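Local coordinates for aspartate aminotransferase (Thermotoga maritima, PDB 1O4S), which catalyses the reversible, pyridoxal-phosphate-dependent transfer of an amino group from L-aspartate to 2-oxoglutarate, giving oxaloacetate and L-glutamate, at residues Glu50-Thr55 against Lys303-Phe308; Ser157-Pro162 against Lys319-Glu324; Asn181-Pro186 against Asp223-Ile228; Val200-Ala203 against Asn207-Ile210. One frame throughout, in Å; residues are numbered along the deposited sequence.

Interaction 1 of 4, residues Glu50-Thr55 against Lys303-Phe308; sequences EPDFPT and KERKNF
Asp-52 OD2 accepts a hydrogen bond of 2.8 Å from Arg-305 NH2, and beside it Asp-52 OD1 takes a second from Arg-305 NH1 at 2.9 Å. Together they make an end-on, bidentate salt bridge, each carboxylate oxygen being met on the side facing its twin. The NH1 bond is nearly straight, whereas the NH2 bond is bent to 141°, in keeping with the 36° between the two planes; OD2 lies 24° out of the guanidinium plane. Arginine suits this place because its extended chain carries a charge from a buried helical position to the loop, where a short acid answers with two oxygens. Near the pair, the ring of Phe-53 comes obliquely to Arg-305, CE2 lying 4.2 Å from NH2. Phe-302 adds a cation-pi contact to the same arginine. With an alanine here in place of Asp-52 the guanidinium would probably lose its counter-charge and be freer to turn. Lys-73 of the second subunit reaches the carbonyl oxygen of Pro-51, so the loop also faces the dimer interface. The salt bridge ties the loop between strand 44-45 and helix 57-68, just after Gly-49, a substrate-binding position by similarity, to helix 296-315 in the class I aminotransferase fold.

Interaction 2 of 4, residues Ser157-Pro162 against Lys319-Glu324; sequences SKNFQP and KFVEPE. With SO4 (sulfate ion), chain L.
The ring of Phe-160 meets Val-321 at a slant, with neither its face nor its edge squarely presented, and O1 of a sulfate also lies obliquely to it. The methyl CG2 of Val-321 rests 3.7 Å from ring atom CD1 and 3.8 Å from CE1 of Phe-160, against the bond between them. CG2 also touches CA of Asn-159 at 3.9 Å, while CG1 of Val-321 meets only Asn-159, 4.1 Å from its amide nitrogen ND2; the two side chains cross at about a right angle. Valine's fork is set with CG1 anti to its backbone N (chi1 -176°) and CG2 beside it. Both Asn-159 and Phe-160 have positive phi, a left-handed conformation that asparagine tolerates well. The turn delivers the phenylalanine to a buried site shared with Phe-330 of strand 328-332 and with Pro-133. At the Ser-157 end of this segment the sulfate, probably from the crystallisation liquor, accepts a hydrogen bond at O4 from Ser-157 N, 3.2 Å away, and is held also by Met-156 N and Lys-360. No hydrogen bond or salt bridge joins residues 157-162 to 319-324. Their contact rests on dispersion and on shielding carbon from water, which depends on close fit and imposes little directional demand.

Interaction 3 of 4, residues Asn181-Pro186 against Asp223-Ile228; sequences NSPNNP and DEFTSI. With PLP (pyridoxal-5'-phosphate), chain M; SO4 (sulfate ion), chain K.
Pro-183 and Phe-225 cross at about a right angle, the proline's CD set 3.5 Å from ring atom CE1 of Phe-225. The same CE1 corner points at the backbone, with Ser-182 O 3.4 Å away at the edge of the ring and near its plane. Because CG of Phe-225 stands anti to its backbone N (chi1 179°), the ring reaches across to the loop while Ser-227 N lies above one face, toward the rim. The peptide bond before Pro-183 is cis, a geometry proline accommodates more readily than other residues. Ser-182 OG takes the N-H of Tyr-191 and donates to a water. Inside the loop, Asn-181 OD1 receives the N-H of Asn-185 at 3.1 Å from above its carbonyl plane, which helps to position that residue. Asn-185 ND2 then donates twice, to the cofactor's O3 at 2.9 Å and to O1 of a sulfate at 2.8 Å. Arg-365, like Asn-185 a substrate-binding residue by similarity, also binds this sulfate, so the ion probably marks a substrate carboxylate's place. The loop thus combines carbon packing at Pro-183 with polar groups turned to the cofactor, where a donor on O3 would probably favour negative charge.

Interaction 4 of 4, residues Val200-Ala203 against Asn207-Ile210; sequences VRLA and NFYI
Ala-203 sits directly over the face of the Phe-208 ring, its CA 3.8 Å from the ring centroid and only 12° off the normal, a clear CH-pi contact. This is the tight part. The methyl of Ala-203 also approaches Phe-208 O at 3.3 Å, and a side chain as small as alanine's suits such a close approach of helix and chain. The ring gets there because CG of Phe-208 lies between its backbone N and carbonyl carbon (chi1 65°), folding the side chain back under the last turn of the helix. Leu-202 adds its CB, 3.8 Å from ring atom CZ of Phe-208. Further along, Ile-210 extends CD1 to within 3.8 Å of Val-200 CA, and its CG1 lies 4.0 Å from Ala-203 CB. A glycine in place of Phe-208 would probably open a gap beneath Ala-203 and leave Leu-202 without this apolar partner. The solvent side is looser: Asn-207 is exposed and points away, taking positive phi as the helix ends. Just past it Phe-208 N donates to Ala-203 O over 3.2 Å, a six-to-one bond. With asparagine in a left-handed conformation and the alanine-phenylalanine contact, this is consistent with a Schellman motif. It turns the chain from helix 193-206 into strand 209-213, completing a beta-alpha-beta crossover from strand 175-180. The chemistry is thus divided: one backbone bond closes the turn, while buried carbon contacts seat the helix on the sheet.

Only interaction 3 enters the active site, since Asn-181 and Asn-185 belong to the cofactor pocket. Interaction 1 lies further out: its Asp-52 side chain is about 13 Å from a bound cofactor, and its centre is about 17 Å from that of interaction 3. Interactions 1 and 2 meet where Lys-306 NZ stands 3.7 Å from Glu-322 OE2, a weak, long ion pair. Interactions 2 and 3 are close neighbours, with centres about 12 Å apart. From interaction 3, Ile-228 packs against interaction 4, its CD1 3.7 Å from Val-200 CG2. Interaction 4 itself is remote from the annotated sites, its centre about 34 Å from that of interaction 1.

Interaction 1 of 4, residues Glu50-Thr55 against Lys303-Phe308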
loop_
_atom_site.group_PDB
_atom_site.type_symbol
_atom_site.label_atom_id
_atom_site.label_comp_id
_atom_site.label_asym_id
_atom_site.label_seq_id
_atom_site.Cartn_x
_atom_site.Cartn_y
_atom_site.Cartn_z
ATOM N N GLU B 50 1.834 4.919 18.657
ATOM C CA GLU B 50 1.801 6.238 18.004
ATOM C C GLU B 50 1.761 7.365 19.020
ATOM O O GLU B 50 1.123 7.215 20.053
ATOM C CB GLU B 50 0.576 6.390 17.060
ATOM C CG GLU B 50 -0.776 6.442 17.762
ATOM C CD GLU B 50 -1.959 6.207 16.845
ATOM O OE1 GLU B 50 -1.871 6.562 15.645
ATOM O OE2 GLU B 50 -2.991 5.684 17.353
ATOM N N PRO B 51 2.380 8.506 18.690
ATOM C CA PRO B 51 2.356 9.649 19.599
ATOM C C PRO B 51 0.940 10.168 19.831
ATOM O O PRO B 51 0.041 10.043 18.984
ATOM C CB PRO B 51 3.283 10.679 18.919
ATOM C CG PRO B 51 4.077 9.889 17.939
ATOM C CD PRO B 51 3.169 8.788 17.473
ATOM N N ASP B 52 0.727 10.718 21.005
ATOM C CA ASP B 52 -0.570 11.282 21.374
ATOM C C ASP B 52 -0.633 12.794 21.065
ATOM O O ASP B 52 -1.119 13.584 21.861
ATOM C CB ASP B 52 -0.826 11.024 22.867
ATOM C CG ASP B 52 0.264 11.616 23.767
ATOM O OD1 ASP B 52 1.456 11.488 23.442
ATOM O OD2 ASP B 52 0.024 12.197 24.836
ATOM N N PHE B 53 -0.025 13.215 19.976
ATOM C CA PHE B 53 -0.012 14.607 19.609
ATOM C C PHE B 53 -0.833 14.661 18.314
ATOM O O PHE B 53 -0.960 13.668 17.605
ATOM C CB PHE B 53 1.419 15.111 19.383
ATOM C CG PHE B 53 2.129 15.526 20.637
ATOM C CD1 PHE B 53 2.492 16.841 20.849
ATOM C CD2 PHE B 53 2.444 14.595 21.616
ATOM C CE1 PHE B 53 3.147 17.229 22.033
ATOM C CE2 PHE B 53 3.091 14.977 22.785
ATOM C CZ PHE B 53 3.437 16.290 22.983
ATOM N N PRO B 54 -1.403 15.817 18.010
ATOM C CA PRO B 54 -2.111 15.988 16.736
ATOM C C PRO B 54 -1.093 16.135 15.658
ATOM O O PRO B 54 0.085 16.335 15.936
ATOM C CB PRO B 54 -2.919 17.301 16.933
ATOM C CG PRO B 54 -2.227 18.064 18.046
ATOM C CD PRO B 54 -1.429 17.048 18.835
ATOM N N THR B 55 -1.553 16.039 14.426
ATOM C CA THR B 55 -0.811 16.539 13.279
ATOM C C THR B 55 -0.494 18.017 13.508
ATOM O O THR B 55 -1.379 18.770 13.886
ATOM C CB THR B 55 -1.669 16.403 12.024
ATOM O OG1 THR B 55 -1.908 15.025 11.765
ATOM C CG2 THR B 55 -0.942 16.955 10.821
ATOM N N LYS B 303 10.660 13.268 26.433
ATOM C CA LYS B 303 11.867 13.152 27.277
ATOM C C LYS B 303 11.500 13.210 28.755
ATOM O O LYS B 303 11.977 12.419 29.539
ATOM C CB LYS B 303 12.874 14.262 26.950
ATOM C CG LYS B 303 14.226 14.187 27.684
ATOM C CD LYS B 303 15.222 15.173 27.057
ATOM C CE LYS B 303 16.594 15.056 27.688
ATOM N NZ LYS B 303 17.528 16.195 27.376
ATOM N N GLU B 304 10.632 14.142 29.121
ATOM C CA GLU B 304 10.273 14.296 30.505
ATOM C C GLU B 304 9.323 13.206 31.013
ATOM O O GLU B 304 9.365 12.863 32.203
ATOM C CB GLU B 304 9.803 15.726 30.788
ATOM C CG GLU B 304 8.332 16.014 30.744
ATOM C CD GLU B 304 8.045 17.410 31.279
ATOM O OE1 GLU B 304 9.019 18.236 31.290
ATOM O OE2 GLU B 304 6.866 17.681 31.681
ATOM N N ARG B 305 8.514 12.632 30.127
ATOM C CA ARG B 305 7.734 11.438 30.458
ATOM C C ARG B 305 8.655 10.224 30.671
ATOM O O ARG B 305 8.432 9.410 31.565
ATOM C CB ARG B 305 6.742 11.098 29.328
ATOM C CG ARG B 305 5.589 12.102 29.138
ATOM C CD ARG B 305 4.945 11.960 27.843
ATOM N NE ARG B 305 3.748 12.783 27.670
ATOM C CZ ARG B 305 2.974 12.703 26.606
ATOM N NH1 ARG B 305 3.287 11.850 25.634
ATOM N NH2 ARG B 305 1.882 13.455 26.502
ATOM N N LYS B 306 9.673 10.117 29.823
ATOM C CA LYS B 306 10.668 9.066 29.894
ATOM C C LYS B 306 11.360 9.175 31.238
ATOM O O LYS B 306 11.409 8.210 31.974
ATOM C CB LYS B 306 11.663 9.195 28.727
ATOM C CG LYS B 306 12.763 8.094 28.649
ATOM C CD LYS B 306 14.000 8.360 29.535
ATOM C CE LYS B 306 14.829 9.561 29.061
ATOM N NZ LYS B 306 16.119 9.753 29.859
ATOM N N ASN B 307 11.871 10.352 31.577
ATOM C CA ASN B 307 12.524 10.551 32.880
ATOM C C ASN B 307 11.622 10.189 34.049
ATOM O O ASN B 307 12.082 9.628 35.029
ATOM C CB ASN B 307 12.979 11.996 33.068
ATOM C CG ASN B 307 14.168 12.347 32.219
ATOM O OD1 ASN B 307 14.927 11.469 31.807
ATOM N ND2 ASN B 307 14.339 13.637 31.938
ATOM N N PHE B 308 10.339 10.519 33.948
ATOM C CA PHE B 308 9.397 10.251 35.029
ATOM C C PHE B 308 9.098 8.772 35.212
ATOM O O PHE B 308 8.976 8.293 36.333
ATOM C CB PHE B 308 8.070 10.988 34.796
ATOM C CG PHE B 308 6.990 10.586 35.769
ATOM C CD1 PHE B 308 7.034 11.027 37.091
ATOM C CD2 PHE B 308 5.965 9.726 35.380
ATOM C CE1 PHE B 308 6.063 10.627 38.001
ATOM C CE2 PHE B 308 4.985 9.337 36.281
ATOM C CZ PHE B 308 5.037 9.781 37.594
#

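Interaction 2 of 4, residues Ser157-Pro162 against Lys319-Glu324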
loop_
_atom_site.group_PDB
_atom_site.type_symbol
_atom_site.label_atom_id
_atom_site.label_comp_id
_atom_site.label_asym_id
_atom_site.label_seq_id
_atom_site.Cartn_x
_atom_site.Cartn_y
_atom_site.Cartn_z
ATOM N N SER B 157 20.959 -7.958 30.035
ATOM C CA SER B 157 22.276 -7.912 30.686
ATOM C C SER B 157 23.320 -7.249 29.792
ATOM O O SER B 157 24.315 -6.705 30.291
ATOM C CB SER B 157 22.758 -9.308 31.148
ATOM O OG SER B 157 22.828 -10.245 30.083
ATOM N N LYS B 158 23.094 -7.282 28.481
ATOM C CA LYS B 158 23.960 -6.592 27.530
ATOM C C LYS B 158 23.334 -5.295 27.002
ATOM O O LYS B 158 23.767 -4.790 25.975
ATOM C CB LYS B 158 24.320 -7.537 26.367
ATOM C CG LYS B 158 25.282 -8.668 26.751
ATOM C CD LYS B 158 26.722 -8.150 26.930
ATOM C CE LYS B 158 27.577 -9.108 27.781
ATOM N NZ LYS B 158 27.824 -10.417 27.112
ATOM N N ASN B 159 22.350 -4.750 27.723
ATOM C CA ASN B 159 21.636 -3.531 27.338
ATOM C C ASN B 159 20.949 -3.655 25.973
ATOM O O ASN B 159 20.787 -2.668 25.246
ATOM C CB ASN B 159 22.569 -2.299 27.351
ATOM C CG ASN B 159 23.219 -2.033 28.724
ATOM O OD1 ASN B 159 24.400 -1.657 28.789
ATOM N ND2 ASN B 159 22.459 -2.219 29.814
ATOM N N PHE B 160 20.541 -4.884 25.652
ATOM C CA PHE B 160 19.978 -5.256 24.353
ATOM C C PHE B 160 20.844 -4.851 23.152
ATOM O O PHE B 160 20.332 -4.576 22.066
ATOM C CB PHE B 160 18.557 -4.711 24.225
ATOM C CG PHE B 160 17.594 -5.335 25.180
ATOM C CD1 PHE B 160 16.965 -4.576 26.155
ATOM C CD2 PHE B 160 17.298 -6.687 25.099
ATOM C CE1 PHE B 160 16.033 -5.157 27.026
ATOM C CE2 PHE B 160 16.385 -7.275 25.970
ATOM C CZ PHE B 160 15.751 -6.495 26.941
ATOM N N GLN B 161 22.158 -4.851 23.349
ATOM C CA GLN B 161 23.105 -4.535 22.284
ATOM C C GLN B 161 23.489 -5.822 21.558
ATOM O O GLN B 161 23.860 -6.815 22.191
ATOM C CB GLN B 161 24.365 -3.852 22.822
ATOM C CG GLN B 161 24.115 -2.528 23.547
ATOM C CD GLN B 161 23.572 -1.448 22.615
ATOM O OE1 GLN B 161 23.996 -1.355 21.458
ATOM N NE2 GLN B 161 22.646 -0.636 23.118
ATOM N N PRO B 162 23.351 -5.814 20.237
ATOM C CA PRO B 162 23.746 -6.957 19.422
ATOM C C PRO B 162 25.265 -7.122 19.369
ATOM O O PRO B 162 26.033 -6.149 19.453
ATOM C CB PRO B 162 23.177 -6.627 18.056
ATOM C CG PRO B 162 22.941 -5.175 18.059
ATOM C CD PRO B 162 22.798 -4.719 19.427
ATOM N N LYS B 319 13.000 -3.988 36.888
ATOM C CA LYS B 319 14.236 -4.117 36.109
ATOM C C LYS B 319 14.026 -3.848 34.625
ATOM O O LYS B 319 13.115 -4.382 34.015
ATOM C CB LYS B 319 14.834 -5.509 36.287
ATOM C CG LYS B 319 15.523 -5.749 37.628
ATOM C CD LYS B 319 16.297 -7.084 37.583
ATOM C CE LYS B 319 16.876 -7.478 38.943
ATOM N NZ LYS B 319 17.472 -8.844 38.878
ATOM N N PHE B 320 14.908 -3.039 34.048
ATOM C CA PHE B 320 14.810 -2.638 32.646
ATOM C C PHE B 320 16.076 -1.888 32.226
ATOM O O PHE B 320 16.840 -1.417 33.068
ATOM C CB PHE B 320 13.582 -1.722 32.420
ATOM C CG PHE B 320 13.640 -0.445 33.218
ATOM C CD1 PHE B 320 14.220 0.699 32.679
ATOM C CD2 PHE B 320 13.183 -0.408 34.535
ATOM C CE1 PHE B 320 14.311 1.855 33.414
ATOM C CE2 PHE B 320 13.262 0.763 35.283
ATOM C CZ PHE B 320 13.825 1.900 34.718
ATOM N N VAL B 321 16.250 -1.757 30.915
ATOM C CA VAL B 321 17.261 -0.897 30.318
ATOM C C VAL B 321 16.619 0.483 30.058
ATOM O O VAL B 321 15.528 0.586 29.495
ATOM C CB VAL B 321 17.790 -1.508 28.992
ATOM C CG1 VAL B 321 18.931 -0.669 28.409
ATOM C CG2 VAL B 321 18.271 -2.965 29.214
ATOM N N GLU B 322 17.282 1.535 30.519
ATOM C CA GLU B 322 16.778 2.884 30.390
ATOM C C GLU B 322 16.672 3.200 28.901
ATOM O O GLU B 322 17.676 3.142 28.204
ATOM C CB GLU B 322 17.730 3.858 31.093
ATOM C CG GLU B 322 17.271 5.314 31.130
ATOM C CD GLU B 322 18.233 6.208 31.913
ATOM O OE1 GLU B 322 18.908 5.701 32.837
ATOM O OE2 GLU B 322 18.323 7.419 31.605
ATOM N N PRO B 323 15.481 3.512 28.400
ATOM C CA PRO B 323 15.356 3.824 26.972
ATOM C C PRO B 323 16.066 5.134 26.615
ATOM O O PRO B 323 15.997 6.087 27.391
ATOM C CB PRO B 323 13.833 3.921 26.746
ATOM C CG PRO B 323 13.269 4.240 28.018
ATOM C CD PRO B 323 14.186 3.583 29.095
ATOM N N GLU B 324 16.776 5.152 25.488
ATOM C CA GLU B 324 17.458 6.342 24.990
ATOM C C GLU B 324 16.715 6.984 23.830
ATOM O O GLU B 324 17.115 8.035 23.330
ATOM C CB GLU B 324 18.890 5.978 24.591
ATOM C CG GLU B 324 19.813 5.786 25.810
ATOM C CD GLU B 324 21.303 5.661 25.461
ATOM O OE1 GLU B 324 21.746 4.585 25.019
ATOM O OE2 GLU B 324 22.054 6.635 25.666
HETATM S S SO4 L . 17.815 -11.200 29.701
HETATM O O1 SO4 L . 17.312 -10.615 28.452
HETATM O O2 SO4 L . 16.743 -11.220 30.719
HETATM O O3 SO4 L . 18.177 -12.584 29.373
HETATM O O4 SO4 L . 19.017 -10.481 30.147
#

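Interaction 3 of 4, residues Asn181-Pro186 against Asp223-Ile228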
loop_
_atom_site.group_PDB
_atom_site.type_symbol
_atom_site.label_atom_id
_atom_site.label_comp_id
_atom_site.label_asym_id
_atom_site.label_seq_id
_atom_site.Cartn_x
_atom_site.Cartn_y
_atom_site.Cartn_z
ATOM N N ASN B 181 17.051 -1.631 13.781
ATOM C CA ASN B 181 16.016 -0.721 14.208
ATOM C C ASN B 181 16.500 0.015 15.466
ATOM O O ASN B 181 16.311 -0.448 16.615
ATOM C CB ASN B 181 14.757 -1.505 14.525
ATOM C CG ASN B 181 13.644 -0.634 15.115
ATOM O OD1 ASN B 181 12.886 -1.104 15.967
ATOM N ND2 ASN B 181 13.500 0.608 14.622
ATOM N N SER B 182 17.121 1.162 15.228
ATOM C CA SER B 182 17.657 2.006 16.277
ATOM C C SER B 182 17.236 3.446 15.964
ATOM O O SER B 182 17.473 3.906 14.837
ATOM C CB SER B 182 19.182 1.860 16.345
ATOM O OG SER B 182 19.730 2.739 17.293
ATOM N N PRO B 183 16.589 4.154 16.903
ATOM C CA PRO B 183 16.125 3.623 18.207
ATOM C C PRO B 183 15.092 2.504 18.130
ATOM O O PRO B 183 14.266 2.426 17.200
ATOM C CB PRO B 183 15.508 4.857 18.910
ATOM C CG PRO B 183 16.059 6.057 18.168
ATOM C CD PRO B 183 16.259 5.586 16.741
ATOM N N ASN B 184 15.122 1.643 19.134
ATOM C CA ASN B 184 14.499 0.331 19.041
ATOM C C ASN B 184 13.087 0.304 19.595
ATOM O O ASN B 184 12.798 0.891 20.625
ATOM C CB ASN B 184 15.354 -0.698 19.785
ATOM C CG ASN B 184 14.846 -2.103 19.618
ATOM O OD1 ASN B 184 14.301 -2.695 20.552
ATOM N ND2 ASN B 184 15.010 -2.650 18.417
ATOM N N ASN B 185 12.210 -0.367 18.860
ATOM C CA ASN B 185 10.921 -0.779 19.367
ATOM C C ASN B 185 11.060 -2.312 19.560
ATOM O O ASN B 185 11.266 -3.015 18.555
ATOM C CB ASN B 185 9.855 -0.420 18.329
ATOM C CG ASN B 185 8.462 -0.803 18.748
ATOM O OD1 ASN B 185 8.259 -1.445 19.765
ATOM N ND2 ASN B 185 7.476 -0.380 17.962
ATOM N N PRO B 186 10.864 -2.879 20.763
ATOM C CA PRO B 186 10.237 -2.265 21.951
ATOM C C PRO B 186 11.108 -1.772 23.106
ATOM O O PRO B 186 10.547 -1.383 24.112
ATOM C CB PRO B 186 9.426 -3.435 22.484
ATOM C CG PRO B 186 10.378 -4.617 22.286
ATOM C CD PRO B 186 11.133 -4.314 20.996
ATOM N N ASP B 223 22.615 12.193 23.446
ATOM C CA ASP B 223 23.498 12.628 22.344
ATOM C C ASP B 223 24.314 11.452 21.764
ATOM O O ASP B 223 25.172 11.662 20.919
ATOM C CB ASP B 223 24.436 13.767 22.806
ATOM C CG ASP B 223 25.389 13.330 23.914
ATOM O OD1 ASP B 223 25.074 12.306 24.575
ATOM O OD2 ASP B 223 26.462 13.944 24.216
ATOM N N GLU B 224 24.036 10.230 22.219
ATOM C CA GLU B 224 24.692 9.002 21.719
ATOM C C GLU B 224 24.026 8.364 20.480
ATOM O O GLU B 224 24.561 7.376 19.979
ATOM C CB GLU B 224 24.817 7.933 22.841
ATOM C CG GLU B 224 26.225 7.738 23.402
ATOM C CD GLU B 224 26.677 8.907 24.231
ATOM O OE1 GLU B 224 27.278 8.675 25.297
ATOM O OE2 GLU B 224 26.427 10.055 23.822
ATOM N N PHE B 225 22.889 8.882 19.987
ATOM C CA PHE B 225 22.292 8.306 18.774
ATOM C C PHE B 225 23.248 8.387 17.602
ATOM O O PHE B 225 23.740 9.452 17.266
ATOM C CB PHE B 225 20.941 8.934 18.355
ATOM C CG PHE B 225 20.386 8.324 17.083
ATOM C CD1 PHE B 225 19.964 7.004 17.073
ATOM C CD2 PHE B 225 20.344 9.047 15.900
ATOM C CE1 PHE B 225 19.512 6.403 15.926
ATOM C CE2 PHE B 225 19.879 8.464 14.728
ATOM C CZ PHE B 225 19.462 7.134 14.739
ATOM N N THR B 226 23.480 7.228 16.992
ATOM C CA THR B 226 24.248 7.084 15.766
ATOM C C THR B 226 23.336 6.481 14.697
ATOM O O THR B 226 22.736 5.419 14.910
ATOM C CB THR B 226 25.427 6.134 16.002
ATOM O OG1 THR B 226 26.236 6.597 17.103
ATOM C CG2 THR B 226 26.349 6.133 14.814
ATOM N N SER B 227 23.261 7.152 13.554
ATOM C CA SER B 227 22.528 6.666 12.393
ATOM C C SER B 227 23.476 5.815 11.584
ATOM O O SER B 227 24.684 6.048 11.614
ATOM C CB SER B 227 22.071 7.846 11.540
ATOM O OG SER B 227 21.570 7.435 10.303
ATOM N N ILE B 228 22.942 4.848 10.849
ATOM C CA ILE B 228 23.760 4.137 9.876
ATOM C C ILE B 228 24.384 5.133 8.887
ATOM O O ILE B 228 25.454 4.880 8.342
ATOM C CB ILE B 228 22.959 3.038 9.120
ATOM C CG1 ILE B 228 23.918 1.960 8.545
ATOM C CG2 ILE B 228 22.081 3.650 7.998
ATOM C CD1 ILE B 228 24.713 1.187 9.608
HETATM N N1 PLP M . 9.203 0.582 12.529
HETATM C C2 PLP M . 8.882 0.562 13.872
HETATM C C2A PLP M . 9.771 -0.282 14.739
HETATM C C3 PLP M . 7.770 1.261 14.366
HETATM O O3 PLP M . 7.507 1.238 15.563
HETATM C C4 PLP M . 6.995 2.048 13.499
HETATM C C4A PLP M . 5.787 2.840 14.046
HETATM C C5 PLP M . 7.378 2.054 12.135
HETATM C C6 PLP M . 8.469 1.316 11.681
HETATM C C5A PLP M . 6.694 2.824 11.026
HETATM O O4P PLP M . 5.289 2.929 10.871
HETATM P P PLP M . 4.625 3.831 9.727
HETATM O O1P PLP M . 3.454 4.376 10.456
HETATM O O2P PLP M . 5.588 4.840 9.254
HETATM O O3P PLP M . 4.264 2.772 8.761
HETATM S S SO4 K . 3.409 -1.398 17.724
HETATM O O1 SO4 K . 4.689 -0.755 18.056
HETATM O O2 SO4 K . 3.686 -2.830 17.566
HETATM O O3 SO4 K . 2.325 -1.166 18.706
HETATM O O4 SO4 K . 2.947 -0.796 16.484
HETATM O O HOH W 1 22.205 4.118 16.890
#

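Interaction 4 of 4, residues Val200-Ala203 against Asn207-Ile210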
loop_
_atom_site.group_PDB
_atom_site.type_symbol
_atom_site.label_atom_id
_atom_site.label_comp_id
_atom_site.label_asym_id
_atom_site.label_seq_id
_atom_site.Cartn_x
_atom_site.Cartn_y
_atom_site.Cartn_z
ATOM N N VAL B 200 28.848 -2.102 8.989
ATOM C CA VAL B 200 29.114 -1.520 7.679
ATOM C C VAL B 200 30.382 -2.135 7.034
ATOM O O VAL B 200 30.441 -2.283 5.816
ATOM C CB VAL B 200 29.268 0.030 7.798
ATOM C CG1 VAL B 200 30.019 0.632 6.592
ATOM C CG2 VAL B 200 27.950 0.673 7.973
ATOM N N ARG B 201 31.379 -2.484 7.852
ATOM C CA ARG B 201 32.552 -3.211 7.378
ATOM C C ARG B 201 32.151 -4.604 6.925
ATOM O O ARG B 201 32.514 -5.026 5.833
ATOM C CB ARG B 201 33.642 -3.327 8.465
ATOM C CG ARG B 201 34.527 -2.108 8.620
ATOM C CD ARG B 201 35.805 -2.348 9.480
ATOM N NE ARG B 201 35.518 -2.508 10.918
ATOM C CZ ARG B 201 35.281 -1.500 11.781
ATOM N NH1 ARG B 201 35.297 -0.224 11.374
ATOM N NH2 ARG B 201 35.018 -1.772 13.066
ATOM N N LEU B 202 31.421 -5.316 7.775
ATOM C CA LEU B 202 30.929 -6.661 7.447
ATOM C C LEU B 202 30.130 -6.725 6.151
ATOM O O LEU B 202 30.235 -7.714 5.433
ATOM C CB LEU B 202 30.006 -7.205 8.537
ATOM C CG LEU B 202 30.532 -8.055 9.681
ATOM C CD1 LEU B 202 29.326 -8.623 10.448
ATOM C CD2 LEU B 202 31.440 -9.181 9.173
ATOM N N ALA B 203 29.328 -5.691 5.880
ATOM C CA ALA B 203 28.469 -5.645 4.699
ATOM C C ALA B 203 29.258 -5.538 3.387
ATOM O O ALA B 203 28.873 -6.127 2.378
ATOM C CB ALA B 203 27.456 -4.484 4.817
ATOM N N ASN B 207 29.238 -9.134 1.595
ATOM C CA ASN B 207 28.252 -8.874 0.535
ATOM C C ASN B 207 26.759 -8.938 0.922
ATOM O O ASN B 207 26.013 -9.757 0.400
ATOM C CB ASN B 207 28.524 -9.813 -0.646
ATOM C CG ASN B 207 27.816 -9.382 -1.910
ATOM O OD1 ASN B 207 27.542 -8.196 -2.104
ATOM N ND2 ASN B 207 27.516 -10.348 -2.782
ATOM N N PHE B 208 26.334 -8.070 1.837
ATOM C CA PHE B 208 24.925 -7.979 2.195
ATOM C C PHE B 208 24.507 -6.523 2.416
ATOM O O PHE B 208 25.352 -5.653 2.615
ATOM C CB PHE B 208 24.576 -8.870 3.418
ATOM C CG PHE B 208 25.245 -8.460 4.725
ATOM C CD1 PHE B 208 24.700 -7.466 5.529
ATOM C CD2 PHE B 208 26.407 -9.108 5.169
ATOM C CE1 PHE B 208 25.307 -7.101 6.743
ATOM C CE2 PHE B 208 27.021 -8.751 6.388
ATOM C CZ PHE B 208 26.473 -7.749 7.169
ATOM N N TYR B 209 23.198 -6.283 2.359
ATOM C CA TYR B 209 22.611 -4.960 2.579
ATOM C C TYR B 209 22.310 -4.739 4.031
ATOM O O TYR B 209 21.930 -5.677 4.750
ATOM C CB TYR B 209 21.296 -4.804 1.827
ATOM C CG TYR B 209 21.457 -4.653 0.351
ATOM C CD1 TYR B 209 21.753 -3.421 -0.204
ATOM C CD2 TYR B 209 21.296 -5.749 -0.506
ATOM C CE1 TYR B 209 21.911 -3.277 -1.569
ATOM C CE2 TYR B 209 21.430 -5.617 -1.892
ATOM C CZ TYR B 209 21.744 -4.376 -2.415
ATOM O OH TYR B 209 21.903 -4.217 -3.784
ATOM N N ILE B 210 22.481 -3.496 4.469
ATOM C CA ILE B 210 22.032 -3.099 5.792
ATOM C C ILE B 210 20.763 -2.298 5.580
ATOM O O ILE B 210 20.789 -1.279 4.905
ATOM C CB ILE B 210 23.076 -2.247 6.536
ATOM C CG1 ILE B 210 24.346 -3.069 6.807
ATOM C CG2 ILE B 210 22.469 -1.718 7.861
ATOM C CD1 ILE B 210 25.447 -2.257 7.406
#